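PDB 3IWA: FAD-dependent pyridine nucleotide-disulphide oxidoreductase from Desulfovibrio vulgaris, which probably binds FAD and uses NAD(P)H to reduce a disulphide or related substrate, as many members of the pyridine nucleotide-disulphide oxidoreductase family do. Local coordinates for residues L14-A19 and V31-Q36; A95-E100 and L112-L117; D185-E190 and D216-T221; T221-V226 and V238-R243. All coordinates share one frame; numbering follows the deposited sequence.

Interaction 1 of 4, residues L14-A19 and V31-Q36; sequences LGPKAA and VTMIDQ
Helix 14-19 lies over strand 31-34, facing Gly15 and Met33 to each other, and the two short segments run almost exactly antiparallel (176°), their axes 9.9 Å apart at the closest point. Met33 makes the largest share of the contact, reaching across to the helix. Its CG stands anti to the carbonyl carbon (chi1 -70°), and a bend at chi3 carries the methyl group back against the first turn of the helix. Met33 CE rests 3.5 Å from Pro16 N and 3.7 Å from Pro16 CD, and the two side chains cross at about a right angle. Gly15, without a side chain, lets the methyl come in to 3.7 Å between Gly15 C and Met33 CE. This is the first beta-alpha-beta unit of a Rossmann-type domain, strand 5-9, helix 14-25 and strand 30-34; in relatives the corresponding unit holds the ADP part of FAD. One turn further along, Ala19 points its small CB at the strand and meets Val31 CG1 at 4.1 Å and Met33 SD at 4.3 Å. The small methyl lets the helix approach the strand here, while branched Val31 suits an extended strand and also touches Phe22.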
loop_
_atom_site.group_PDB
_atom_site.type_symbol
_atom_site.label_atom_id
_atom_site.label_comp_id
_atom_site.label_asym_id
_atom_site.label_seq_id
_atom_site.Cartn_x
_atom_site.Cartn_y
_atom_site.Cartn_z
ATOM N N LEU A 14 23.741 6.965 -4.987
ATOM C CA LEU A 14 23.961 7.242 -3.599
ATOM C C LEU A 14 24.908 8.415 -3.279
ATOM O O LEU A 14 24.582 9.227 -2.412
ATOM C CB LEU A 14 24.357 5.977 -2.841
ATOM C CG LEU A 14 24.398 6.196 -1.327
ATOM C CD1 LEU A 14 23.447 5.273 -0.580
ATOM C CD2 LEU A 14 25.832 6.036 -0.816
ATOM N N GLY A 15 26.052 8.492 -3.959
ATOM C CA GLY A 15 27.034 9.564 -3.736
ATOM C C GLY A 15 26.467 10.960 -3.927
ATOM O O GLY A 15 26.422 11.738 -2.976
ATOM N N PRO A 16 25.997 11.276 -5.152
ATOM C CA PRO A 16 25.326 12.557 -5.447
ATOM C C PRO A 16 24.193 12.877 -4.469
ATOM O O PRO A 16 24.063 14.020 -4.020
ATOM C CB PRO A 16 24.771 12.356 -6.864
ATOM C CG PRO A 16 25.674 11.334 -7.473
ATOM C CD PRO A 16 26.099 10.424 -6.347
ATOM N N LYS A 17 23.394 11.877 -4.112
ATOM C CA LYS A 17 22.298 12.113 -3.158
ATOM C C LYS A 17 22.839 12.534 -1.803
ATOM O O LYS A 17 22.373 13.485 -1.220
ATOM C CB LYS A 17 21.430 10.862 -2.990
ATOM C CG LYS A 17 20.141 11.090 -2.191
ATOM C CD LYS A 17 19.207 12.059 -2.933
ATOM C CE LYS A 17 17.853 12.276 -2.218
ATOM N NZ LYS A 17 16.807 12.877 -3.167
ATOM N N ALA A 18 23.806 11.803 -1.293
ATOM C CA ALA A 18 24.343 12.101 0.018
ATOM C C ALA A 18 24.940 13.530 0.055
ATOM O O ALA A 18 24.723 14.272 1.002
ATOM C CB ALA A 18 25.354 11.063 0.426
ATOM N N ALA A 19 25.635 13.901 -1.009
ATOM C CA ALA A 19 26.363 15.140 -1.067
ATOM C C ALA A 19 25.390 16.307 -1.193
ATOM O O ALA A 19 25.535 17.304 -0.500
ATOM C CB ALA A 19 27.332 15.112 -2.239
ATOM N N VAL A 31 32.773 19.551 -0.401
ATOM C CA VAL A 31 32.650 18.168 -0.789
ATOM C C VAL A 31 33.473 17.932 -2.037
ATOM O O VAL A 31 33.437 18.736 -2.977
ATOM C CB VAL A 31 31.204 17.759 -1.103
ATOM C CG1 VAL A 31 31.160 16.330 -1.690
ATOM C CG2 VAL A 31 30.354 17.882 0.125
ATOM N N THR A 32 34.212 16.822 -2.027
ATOM C CA THR A 32 34.887 16.336 -3.215
ATOM C C THR A 32 34.328 14.943 -3.516
ATOM O O THR A 32 34.278 14.082 -2.647
ATOM C CB THR A 32 36.429 16.293 -2.993
ATOM O OG1 THR A 32 36.896 17.583 -2.560
ATOM C CG2 THR A 32 37.149 15.869 -4.257
ATOM N N MET A 33 33.923 14.742 -4.755
ATOM C CA MET A 33 33.375 13.489 -5.229
ATOM C C MET A 33 34.340 12.914 -6.248
ATOM O O MET A 33 34.793 13.628 -7.130
ATOM C CB MET A 33 32.039 13.725 -5.926
ATOM C CG MET A 33 30.892 14.130 -5.020
ATOM S SD MET A 33 29.285 13.732 -5.756
ATOM C CE MET A 33 29.374 11.991 -5.943
ATOM N N ILE A 34 34.631 11.626 -6.126
ATOM C CA ILE A 34 35.540 10.928 -6.993
ATOM C C ILE A 34 34.699 9.877 -7.669
ATOM O O ILE A 34 33.906 9.203 -7.011
ATOM C CB ILE A 34 36.605 10.216 -6.167
ATOM C CG1 ILE A 34 37.534 11.233 -5.497
ATOM C CG2 ILE A 34 37.389 9.269 -7.024
ATOM C CD1 ILE A 34 38.277 10.663 -4.293
ATOM N N ASP A 35 34.851 9.721 -8.970
ATOM C CA ASP A 35 34.026 8.765 -9.661
ATOM C C ASP A 35 34.490 7.300 -9.534
ATOM O O ASP A 35 33.745 6.385 -9.908
ATOM C CB ASP A 35 33.886 9.151 -11.124
ATOM C CG ASP A 35 35.169 9.008 -11.894
ATOM O OD1 ASP A 35 36.255 8.863 -11.288
ATOM O OD2 ASP A 35 35.075 9.055 -13.124
ATOM N N GLN A 36 35.695 7.075 -9.011
ATOM C CA GLN A 36 36.239 5.710 -8.810
ATOM C C GLN A 36 36.204 4.822 -10.085
ATOM O O GLN A 36 35.840 3.637 -10.051
ATOM C CB GLN A 36 35.527 5.006 -7.640
ATOM C CG GLN A 36 36.285 3.795 -7.083
ATOM C CD GLN A 36 37.542 4.192 -6.336
ATOM O OE1 GLN A 36 37.856 5.374 -6.216
ATOM N NE2 GLN A 36 38.257 3.210 -5.808
#

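Interaction 2 of 4, residues A95-E100 and L112-L117; sequences AAHTVE and LKYDKL
His97 and Tyr114 meet where the hairpin strands begin to part. The methylene CB of His97 sits over the face of the Tyr114 ring, 4.0 Å from its centroid and 11° off the normal, a CH-pi contact. The imidazole itself meets the phenol obliquely, with the planes 45° apart and His97 CD2 3.6 Å from Tyr114 CE1. Tyr114 is turned under His97 by its first torsion (chi1 71°), which sets CG between the backbone N and the carbonyl carbon. Leu117 covers the opposite face of the phenol ring, and Val99 CG2 comes within 3.8 Å of Tyr114 CD2, so the flat ring is packed among aliphatic groups.

Backbone bonds fix this cluster. Tyr114 N donates to His97 O at 3.0 Å, and Val99 and Leu112 form a hydrogen-bonded antiparallel pair in which each N reaches the other's O at 2.9 Å. Between these bonds, Thr98 and Lys113 make the non-hydrogen-bonded pair. The aliphatic chain of Lys113 bends at chi2 and runs past the bulge, Lys113 CG lying 3.3 Å from His97 O.

Further out, the imidazole is held at both nitrogens: ND1 donates to Ala95 O, which it approaches from above the carbonyl plane, and NE2 is hydrogen-bonded to Asp288. His97 has a positive phi, and together with Thr98 it faces Asp93 as a G1 beta bulge. The segments belong to the hairpin of strands 98-103 and 109-113, part of a three-stranded antiparallel sheet that leads into parallel strand 116-119 of the Rossmann-type domain.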
loop_
_atom_site.group_PDB
_atom_site.type_symbol
_atom_site.label_atom_id
_atom_site.label_comp_id
_atom_site.label_asym_id
_atom_site.label_seq_id
_atom_site.Cartn_x
_atom_site.Cartn_y
_atom_site.Cartn_z
ATOM N N ALA A 95 43.338 6.588 10.339
ATOM C CA ALA A 95 43.938 7.343 11.461
ATOM C C ALA A 95 44.274 8.783 11.038
ATOM O O ALA A 95 43.962 9.749 11.756
ATOM C CB ALA A 95 45.184 6.629 11.995
ATOM N N ALA A 96 44.871 8.908 9.851
ATOM C CA ALA A 96 45.242 10.201 9.270
ATOM C C ALA A 96 44.124 10.975 8.548
ATOM O O ALA A 96 44.333 12.133 8.152
ATOM C CB ALA A 96 46.409 9.989 8.297
ATOM N N HIS A 97 42.976 10.330 8.328
ATOM C CA HIS A 97 41.852 10.915 7.579
ATOM C C HIS A 97 42.295 11.445 6.207
ATOM O O HIS A 97 42.093 12.608 5.851
ATOM C CB HIS A 97 41.159 11.996 8.412
ATOM C CG HIS A 97 40.428 11.464 9.610
ATOM N ND1 HIS A 97 41.064 10.846 10.664
ATOM C CD2 HIS A 97 39.108 11.452 9.916
ATOM C CE1 HIS A 97 40.172 10.479 11.567
ATOM N NE2 HIS A 97 38.975 10.832 11.135
ATOM N N THR A 98 42.901 10.564 5.435
ATOM C CA THR A 98 43.388 10.902 4.107
ATOM C C THR A 98 42.998 9.807 3.109
ATOM O O THR A 98 42.908 8.640 3.462
ATOM C CB THR A 98 44.948 11.064 4.079
ATOM O OG1 THR A 98 45.563 9.795 4.289
ATOM C CG2 THR A 98 45.441 12.044 5.158
ATOM N N VAL A 99 42.762 10.217 1.868
ATOM C CA VAL A 99 42.536 9.301 0.754
ATOM C C VAL A 99 43.534 9.667 -0.330
ATOM O O VAL A 99 43.530 10.809 -0.787
ATOM C CB VAL A 99 41.138 9.458 0.100
ATOM C CG1 VAL A 99 40.951 8.381 -0.905
ATOM C CG2 VAL A 99 40.022 9.439 1.119
ATOM N N GLU A 100 44.363 8.714 -0.752
ATOM C CA GLU A 100 45.268 8.929 -1.892
ATOM C C GLU A 100 44.508 8.610 -3.182
ATOM O O GLU A 100 43.902 7.552 -3.319
ATOM C CB GLU A 100 46.534 8.066 -1.802
ATOM C CG GLU A 100 47.431 8.303 -0.569
ATOM C CD GLU A 100 48.658 7.362 -0.544
ATOM O OE1 GLU A 100 49.796 7.869 -0.505
ATOM O OE2 GLU A 100 48.503 6.117 -0.590
ATOM N N LEU A 112 43.926 13.633 -0.683
ATOM C CA LEU A 112 42.809 14.437 -0.192
ATOM C C LEU A 112 42.722 14.238 1.302
ATOM O O LEU A 112 42.969 13.139 1.785
ATOM C CB LEU A 112 41.497 13.963 -0.813
ATOM C CG LEU A 112 41.313 14.043 -2.329
ATOM C CD1 LEU A 112 39.968 13.424 -2.701
ATOM C CD2 LEU A 112 41.416 15.501 -2.828
ATOM N N LYS A 113 42.355 15.285 2.031
ATOM C CA LYS A 113 42.081 15.155 3.458
ATOM C C LYS A 113 40.570 15.252 3.728
ATOM O O LYS A 113 39.837 15.977 3.024
ATOM C CB LYS A 113 42.865 16.194 4.273
ATOM C CG LYS A 113 43.507 15.600 5.545
ATOM C CD LYS A 113 42.634 15.780 6.783
ATOM C CE LYS A 113 43.267 15.160 8.028
ATOM N NZ LYS A 113 42.362 15.267 9.224
ATOM N N TYR A 114 40.100 14.518 4.733
ATOM C CA TYR A 114 38.678 14.493 4.985
ATOM C C TYR A 114 38.358 14.564 6.456
ATOM O O TYR A 114 39.129 14.107 7.293
ATOM C CB TYR A 114 38.019 13.258 4.337
ATOM C CG TYR A 114 38.340 11.925 4.984
ATOM C CD1 TYR A 114 37.677 11.500 6.120
ATOM C CD2 TYR A 114 39.293 11.084 4.435
ATOM C CE1 TYR A 114 37.970 10.272 6.704
ATOM C CE2 TYR A 114 39.579 9.865 4.993
ATOM C CZ TYR A 114 38.919 9.463 6.120
ATOM O OH TYR A 114 39.227 8.243 6.665
ATOM N N ASP A 115 37.207 15.165 6.739
ATOM C CA ASP A 115 36.562 15.069 8.049
ATOM C C ASP A 115 35.601 13.880 8.080
ATOM O O ASP A 115 35.470 13.228 9.103
ATOM C CB ASP A 115 35.781 16.348 8.335
ATOM C CG ASP A 115 36.687 17.575 8.389
ATOM O OD1 ASP A 115 37.227 17.784 9.486
ATOM O OD2 ASP A 115 36.845 18.306 7.355
ATOM N N LYS A 116 34.910 13.635 6.960
ATOM C CA LYS A 116 34.014 12.511 6.842
ATOM C C LYS A 116 34.158 11.952 5.448
ATOM O O LYS A 116 34.350 12.697 4.517
ATOM C CB LYS A 116 32.552 12.927 7.070
ATOM C CG LYS A 116 32.222 13.548 8.419
ATOM C CD LYS A 116 32.348 12.596 9.568
ATOM C CE LYS A 116 32.286 13.357 10.898
ATOM N NZ LYS A 116 32.431 12.439 12.085
ATOM N N LEU A 117 34.060 10.641 5.329
ATOM C CA LEU A 117 34.119 9.950 4.036
ATOM C C LEU A 117 32.825 9.166 3.755
ATOM O O LEU A 117 32.235 8.555 4.650
ATOM C CB LEU A 117 35.296 8.976 4.043
ATOM C CG LEU A 117 35.702 8.215 2.774
ATOM C CD1 LEU A 117 36.066 9.137 1.581
ATOM C CD2 LEU A 117 36.865 7.282 3.112
#

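Interaction 3 of 4, residues D185-E190 and D216-T221; sequences DTTVVE and DVVVHT
Val188 and Val217 pack on the buried side of two parallel strands, Val188 CG2 lying 4.1 Å from Val217 CG1. Strands 185-189 and 218-220 run in the same direction, 18° apart, with their axes 4.7 Å from each other. Beta-branched residues dominate both, as suits extended backbone. The face of Val188 and Val219 is covered by helices: Ala175 of helix 169-182 touches Val188, while Leu212 of helix 202-214 touches both Val217 and Val219.

On the other face Thr187 and Val189 are buried too, but His220 is partly exposed and Val218 forms the solvent side. Thr187 and Val218 lie side by side and point the same way, Thr187 CG2 being 4.0 Å from Val218 CB. With OG1 beside the backbone N (chi1 -50°), the methyl CG2 of Thr187 stands anti to that N and approaches His220 CD2 at 3.7 Å. This methyl meets the imidazole obliquely, whereas Val189 CG2 lies near the ring plane at its edge. Arg243 touches His220 from a neighbouring loop.

A ladder of four backbone bonds joins the strands. Val218 N to Thr186 O is the longest at 3.2 Å; Val188 N to Val218 O, His220 N to Val188 O and Glu190 N to His220 O measure 2.8 to 2.9 Å, their donors nearly along the C=O axis. Beyond the ladder, the bent chain of Glu190 leads its carboxylate away to the backbone N of Gly167 and of Ala192. Main-chain bonding thus sets the register of this edge strand, while Glu190, at the end of strand 185-189, ties that strand to a glycine-rich turn consistent with dinucleotide binding.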
loop_
_atom_site.group_PDB
_atom_site.type_symbol
_atom_site.label_atom_id
_atom_site.label_comp_id
_atom_site.label_asym_id
_atom_site.label_seq_id
_atom_site.Cartn_x
_atom_site.Cartn_y
_atom_site.Cartn_z
ATOM N N ASP A 185 16.841 -10.101 -31.338
ATOM C CA ASP A 185 16.649 -11.515 -30.978
ATOM C C ASP A 185 17.303 -11.849 -29.630
ATOM O O ASP A 185 18.529 -11.809 -29.481
ATOM C CB ASP A 185 17.220 -12.410 -32.082
ATOM C CG ASP A 185 16.840 -13.893 -31.910
ATOM O OD1 ASP A 185 16.752 -14.397 -30.763
ATOM O OD2 ASP A 185 16.642 -14.554 -32.939
ATOM N N THR A 186 16.459 -12.171 -28.655
ATOM C CA THR A 186 16.867 -12.207 -27.264
ATOM C C THR A 186 16.551 -13.534 -26.619
ATOM O O THR A 186 15.440 -14.035 -26.742
ATOM C CB THR A 186 16.198 -11.061 -26.486
ATOM O OG1 THR A 186 16.424 -9.843 -27.195
ATOM C CG2 THR A 186 16.798 -10.908 -25.105
ATOM N N THR A 187 17.548 -14.078 -25.925
ATOM C CA THR A 187 17.438 -15.342 -25.191
ATOM C C THR A 187 17.951 -15.151 -23.765
ATOM O O THR A 187 18.997 -14.545 -23.550
ATOM C CB THR A 187 18.266 -16.434 -25.853
ATOM O OG1 THR A 187 17.950 -16.459 -27.245
ATOM C CG2 THR A 187 18.002 -17.802 -25.230
ATOM N N VAL A 188 17.198 -15.645 -22.794
ATOM C CA VAL A 188 17.623 -15.627 -21.389
ATOM C C VAL A 188 18.043 -17.021 -21.035
ATOM O O VAL A 188 17.342 -17.953 -21.338
ATOM C CB VAL A 188 16.507 -15.170 -20.413
ATOM C CG1 VAL A 188 17.012 -15.236 -18.988
ATOM C CG2 VAL A 188 16.040 -13.780 -20.722
ATOM N N VAL A 189 19.208 -17.147 -20.416
ATOM C CA VAL A 189 19.715 -18.413 -19.933
ATOM C C VAL A 189 19.935 -18.325 -18.419
ATOM O O VAL A 189 20.700 -17.521 -17.945
ATOM C CB VAL A 189 21.058 -18.805 -20.654
ATOM C CG1 VAL A 189 21.663 -20.086 -20.033
ATOM C CG2 VAL A 189 20.837 -18.948 -22.181
ATOM N N GLU A 190 19.266 -19.201 -17.683
ATOM C CA GLU A 190 19.261 -19.187 -16.235
ATOM C C GLU A 190 19.666 -20.568 -15.701
ATOM O O GLU A 190 19.121 -21.596 -16.074
ATOM C CB GLU A 190 17.877 -18.761 -15.741
ATOM C CG GLU A 190 17.615 -18.933 -14.241
ATOM C CD GLU A 190 18.551 -18.151 -13.370
ATOM O OE1 GLU A 190 18.620 -16.927 -13.562
ATOM O OE2 GLU A 190 19.212 -18.749 -12.490
ATOM N N ASP A 216 8.339 -13.542 -27.865
ATOM C CA ASP A 216 9.518 -13.966 -28.637
ATOM C C ASP A 216 10.854 -14.019 -27.895
ATOM O O ASP A 216 11.896 -14.251 -28.517
ATOM C CB ASP A 216 9.714 -13.078 -29.870
ATOM C CG ASP A 216 8.576 -13.177 -30.856
ATOM O OD1 ASP A 216 7.647 -13.989 -30.673
ATOM O OD2 ASP A 216 8.635 -12.441 -31.855
ATOM N N VAL A 217 10.853 -13.791 -26.590
ATOM C CA VAL A 217 12.053 -14.035 -25.822
ATOM C C VAL A 217 12.088 -15.529 -25.533
ATOM O O VAL A 217 11.149 -16.081 -24.979
ATOM C CB VAL A 217 12.089 -13.221 -24.531
ATOM C CG1 VAL A 217 13.263 -13.621 -23.705
ATOM C CG2 VAL A 217 12.133 -11.757 -24.860
ATOM N N VAL A 218 13.161 -16.191 -25.937
ATOM C CA VAL A 218 13.351 -17.576 -25.581
ATOM C C VAL A 218 13.973 -17.640 -24.197
ATOM O O VAL A 218 14.901 -16.859 -23.883
ATOM C CB VAL A 218 14.276 -18.276 -26.592
ATOM C CG1 VAL A 218 14.554 -19.739 -26.169
ATOM C CG2 VAL A 218 13.660 -18.197 -28.010
ATOM N N VAL A 219 13.502 -18.591 -23.386
ATOM C CA VAL A 219 14.016 -18.792 -22.033
ATOM C C VAL A 219 14.531 -20.202 -21.783
ATOM O O VAL A 219 13.845 -21.165 -22.029
ATOM C CB VAL A 219 12.933 -18.447 -20.993
ATOM C CG1 VAL A 219 13.487 -18.583 -19.581
ATOM C CG2 VAL A 219 12.400 -17.038 -21.242
ATOM N N HIS A 220 15.739 -20.325 -21.267
ATOM C CA HIS A 220 16.255 -21.625 -20.890
ATOM C C HIS A 220 16.587 -21.567 -19.424
ATOM O O HIS A 220 17.352 -20.694 -19.000
ATOM C CB HIS A 220 17.515 -22.012 -21.695
ATOM C CG HIS A 220 17.292 -22.095 -23.178
ATOM N ND1 HIS A 220 16.461 -23.029 -23.756
ATOM C CD2 HIS A 220 17.787 -21.351 -24.201
ATOM C CE1 HIS A 220 16.450 -22.851 -25.067
ATOM N NE2 HIS A 220 17.246 -21.839 -25.361
ATOM N N THR A 221 16.010 -22.499 -18.669
ATOM C CA THR A 221 16.295 -22.701 -17.250
ATOM C C THR A 221 17.012 -24.040 -17.002
ATOM O O THR A 221 17.100 -24.899 -17.881
ATOM C CB THR A 221 14.984 -22.607 -16.402
ATOM O OG1 THR A 221 13.973 -23.463 -16.942
ATOM C CG2 THR A 221 14.457 -21.171 -16.396
#

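Interaction 4 of 4, residues T221-V226 and V238-R243; sequences TGEKVV and VITDKR
At the open end of the hairpin of strands 225-230 and 235-240, Glu223 meets Thr240 and Arg243. Arg243 grips the Glu223 carboxylate side-on: Arg243 NE meets Glu223 OE2 at 2.7 Å through the syn lone pair, and Arg243 NH1 meets Glu223 OE1 at 2.8 Å. The two flat groups are nearly coplanar, 24° apart. Glu223 reaches them because its CG stands anti to the backbone N (chi1 -168°) and the chain beyond is extended. Thr240 OG1 also donates to Glu223 OE2, at 2.6 Å, and accepts from the backbone N of Lys242, an ST turn, and from that of Arg243, an ST motif. With two donors on OE2, this buried carboxylate is probably stabilised in its charged form.

Around the salt bridge, Asp241 OD1 receives Lys224 N from above its carboxylate plane at 3.1 Å, and Asp241 N returns a bond to Lys224 O. Lys242 NZ donates to Gly222 O at 3.1 Å; Gly222 suits its place through a positive phi. Val225 and Thr240 form a non-hydrogen-bonded antiparallel pair, Val226 N bonds Ile239 O at 2.8 Å, and Val225 CG1 packs on Val238 CG1. Such pairing is typical of an antiparallel hairpin, here within a three-stranded sheet.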
loop_
_atom_site.group_PDB
_atom_site.type_symbol
_atom_site.label_atom_id
_atom_site.label_comp_id
_atom_site.label_asym_id
_atom_site.label_seq_id
_atom_site.Cartn_x
_atom_site.Cartn_y
_atom_site.Cartn_z
ATOM N N THR A 221 16.010 -22.499 -18.669
ATOM C CA THR A 221 16.295 -22.701 -17.250
ATOM C C THR A 221 17.012 -24.040 -17.002
ATOM O O THR A 221 17.100 -24.899 -17.881
ATOM C CB THR A 221 14.984 -22.607 -16.402
ATOM O OG1 THR A 221 13.973 -23.463 -16.942
ATOM C CG2 THR A 221 14.457 -21.171 -16.396
ATOM N N GLY A 222 17.514 -24.232 -15.794
ATOM C CA GLY A 222 18.344 -25.373 -15.517
ATOM C C GLY A 222 19.479 -25.542 -16.520
ATOM O O GLY A 222 19.843 -26.669 -16.850
ATOM N N GLU A 223 20.068 -24.424 -16.963
ATOM C CA GLU A 223 21.052 -24.426 -18.040
ATOM C C GLU A 223 22.275 -23.586 -17.704
ATOM O O GLU A 223 22.159 -22.424 -17.318
ATOM C CB GLU A 223 20.395 -23.933 -19.313
ATOM C CG GLU A 223 21.256 -24.165 -20.549
ATOM C CD GLU A 223 20.480 -24.266 -21.827
ATOM O OE1 GLU A 223 19.302 -24.663 -21.814
ATOM O OE2 GLU A 223 21.089 -23.981 -22.875
ATOM N N LYS A 224 23.450 -24.202 -17.847
ATOM C CA LYS A 224 24.717 -23.637 -17.383
ATOM C C LYS A 224 25.564 -23.144 -18.549
ATOM O O LYS A 224 25.613 -23.795 -19.592
ATOM C CB LYS A 224 25.523 -24.684 -16.589
ATOM C CG LYS A 224 26.912 -24.186 -16.139
ATOM C CD LYS A 224 27.691 -25.191 -15.258
ATOM C CE LYS A 224 28.643 -24.469 -14.273
ATOM N NZ LYS A 224 29.175 -25.327 -13.142
ATOM N N VAL A 225 26.259 -22.023 -18.349
ATOM C CA VAL A 225 27.152 -21.482 -19.360
ATOM C C VAL A 225 28.484 -22.219 -19.196
ATOM O O VAL A 225 29.075 -22.238 -18.108
ATOM C CB VAL A 225 27.351 -19.928 -19.251
ATOM C CG1 VAL A 225 28.475 -19.482 -20.161
ATOM C CG2 VAL A 225 26.091 -19.173 -19.593
ATOM N N VAL A 226 28.937 -22.825 -20.288
ATOM C CA VAL A 226 30.170 -23.614 -20.287
ATOM C C VAL A 226 31.366 -22.845 -20.839
ATOM O O VAL A 226 32.471 -22.959 -20.304
ATOM C CB VAL A 226 29.969 -24.957 -21.023
ATOM C CG1 VAL A 226 31.269 -25.456 -21.601
ATOM C CG2 VAL A 226 29.382 -26.003 -20.045
ATOM N N VAL A 238 27.613 -18.376 -27.419
ATOM C CA VAL A 238 27.577 -18.892 -26.038
ATOM C C VAL A 238 27.337 -20.404 -26.057
ATOM O O VAL A 238 26.377 -20.897 -26.628
ATOM C CB VAL A 238 26.459 -18.237 -25.192
ATOM C CG1 VAL A 238 26.476 -18.803 -23.743
ATOM C CG2 VAL A 238 26.580 -16.701 -25.238
ATOM N N ILE A 239 28.215 -21.149 -25.423
ATOM C CA ILE A 239 28.029 -22.614 -25.355
ATOM C C ILE A 239 27.523 -22.919 -23.981
ATOM O O ILE A 239 28.179 -22.607 -23.010
ATOM C CB ILE A 239 29.356 -23.425 -25.596
ATOM C CG1 ILE A 239 30.140 -22.817 -26.775
ATOM C CG2 ILE A 239 29.028 -24.919 -25.786
ATOM C CD1 ILE A 239 29.326 -22.709 -28.092
ATOM N N THR A 240 26.361 -23.537 -23.919
ATOM C CA THR A 240 25.833 -24.022 -22.669
ATOM C C THR A 240 26.087 -25.521 -22.594
ATOM O O THR A 240 26.631 -26.100 -23.548
ATOM C CB THR A 240 24.343 -23.700 -22.525
ATOM O OG1 THR A 240 23.570 -24.529 -23.390
ATOM C CG2 THR A 240 24.071 -22.207 -22.841
ATOM N N ASP A 241 25.724 -26.137 -21.465
ATOM C CA ASP A 241 25.795 -27.603 -21.327
ATOM C C ASP A 241 24.701 -28.326 -22.124
ATOM O O ASP A 241 24.649 -29.569 -22.151
ATOM C CB ASP A 241 25.774 -28.055 -19.848
ATOM C CG ASP A 241 24.496 -27.623 -19.078
ATOM O OD1 ASP A 241 23.702 -26.775 -19.574
ATOM O OD2 ASP A 241 24.303 -28.137 -17.947
ATOM N N LYS A 242 23.838 -27.566 -22.786
ATOM C CA LYS A 242 22.748 -28.142 -23.556
ATOM C C LYS A 242 22.680 -27.711 -25.026
ATOM O O LYS A 242 21.992 -28.360 -25.818
ATOM C CB LYS A 242 21.433 -27.805 -22.860
ATOM C CG LYS A 242 21.311 -28.474 -21.474
ATOM C CD LYS A 242 19.873 -28.448 -20.954
ATOM C CE LYS A 242 19.799 -28.855 -19.466
ATOM N NZ LYS A 242 18.435 -28.615 -18.827
ATOM N N ARG A 243 23.357 -26.616 -25.393
ATOM C CA ARG A 243 23.274 -26.101 -26.755
ATOM C C ARG A 243 24.347 -25.070 -27.059
ATOM O O ARG A 243 25.137 -24.689 -26.188
ATOM C CB ARG A 243 21.875 -25.522 -27.042
ATOM C CG ARG A 243 21.633 -24.076 -26.536
ATOM C CD ARG A 243 20.154 -23.785 -26.192
ATOM N NE ARG A 243 19.696 -24.619 -25.073
ATOM C CZ ARG A 243 18.644 -25.446 -25.090
ATOM N NH1 ARG A 243 18.346 -26.144 -24.009
ATOM N NH2 ARG A 243 17.866 -25.573 -26.156
#

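The four contacts fall into two pairs. Interactions 1 and 2 have centres about 14 Å apart and touch through Leu112, whose CD1 lies 3.6 Å from Ile34 CD1, so one residue of the hairpin, Leu112, packs against strand 30-34 of the parallel sheet. Interactions 3 and 4, with centres about 11 Å apart, share Thr221; Glu190 O and Glu223 N, 3.1 Å apart, probably hydrogen-bond across them. The pairs lie far apart: the centres of interactions 1 and 3 are about 37 Å from each other. This fits a family plan of two Rossmann-type domains, probably for FAD and NAD(P)H, each combining a parallel sheet with a three-stranded antiparallel one.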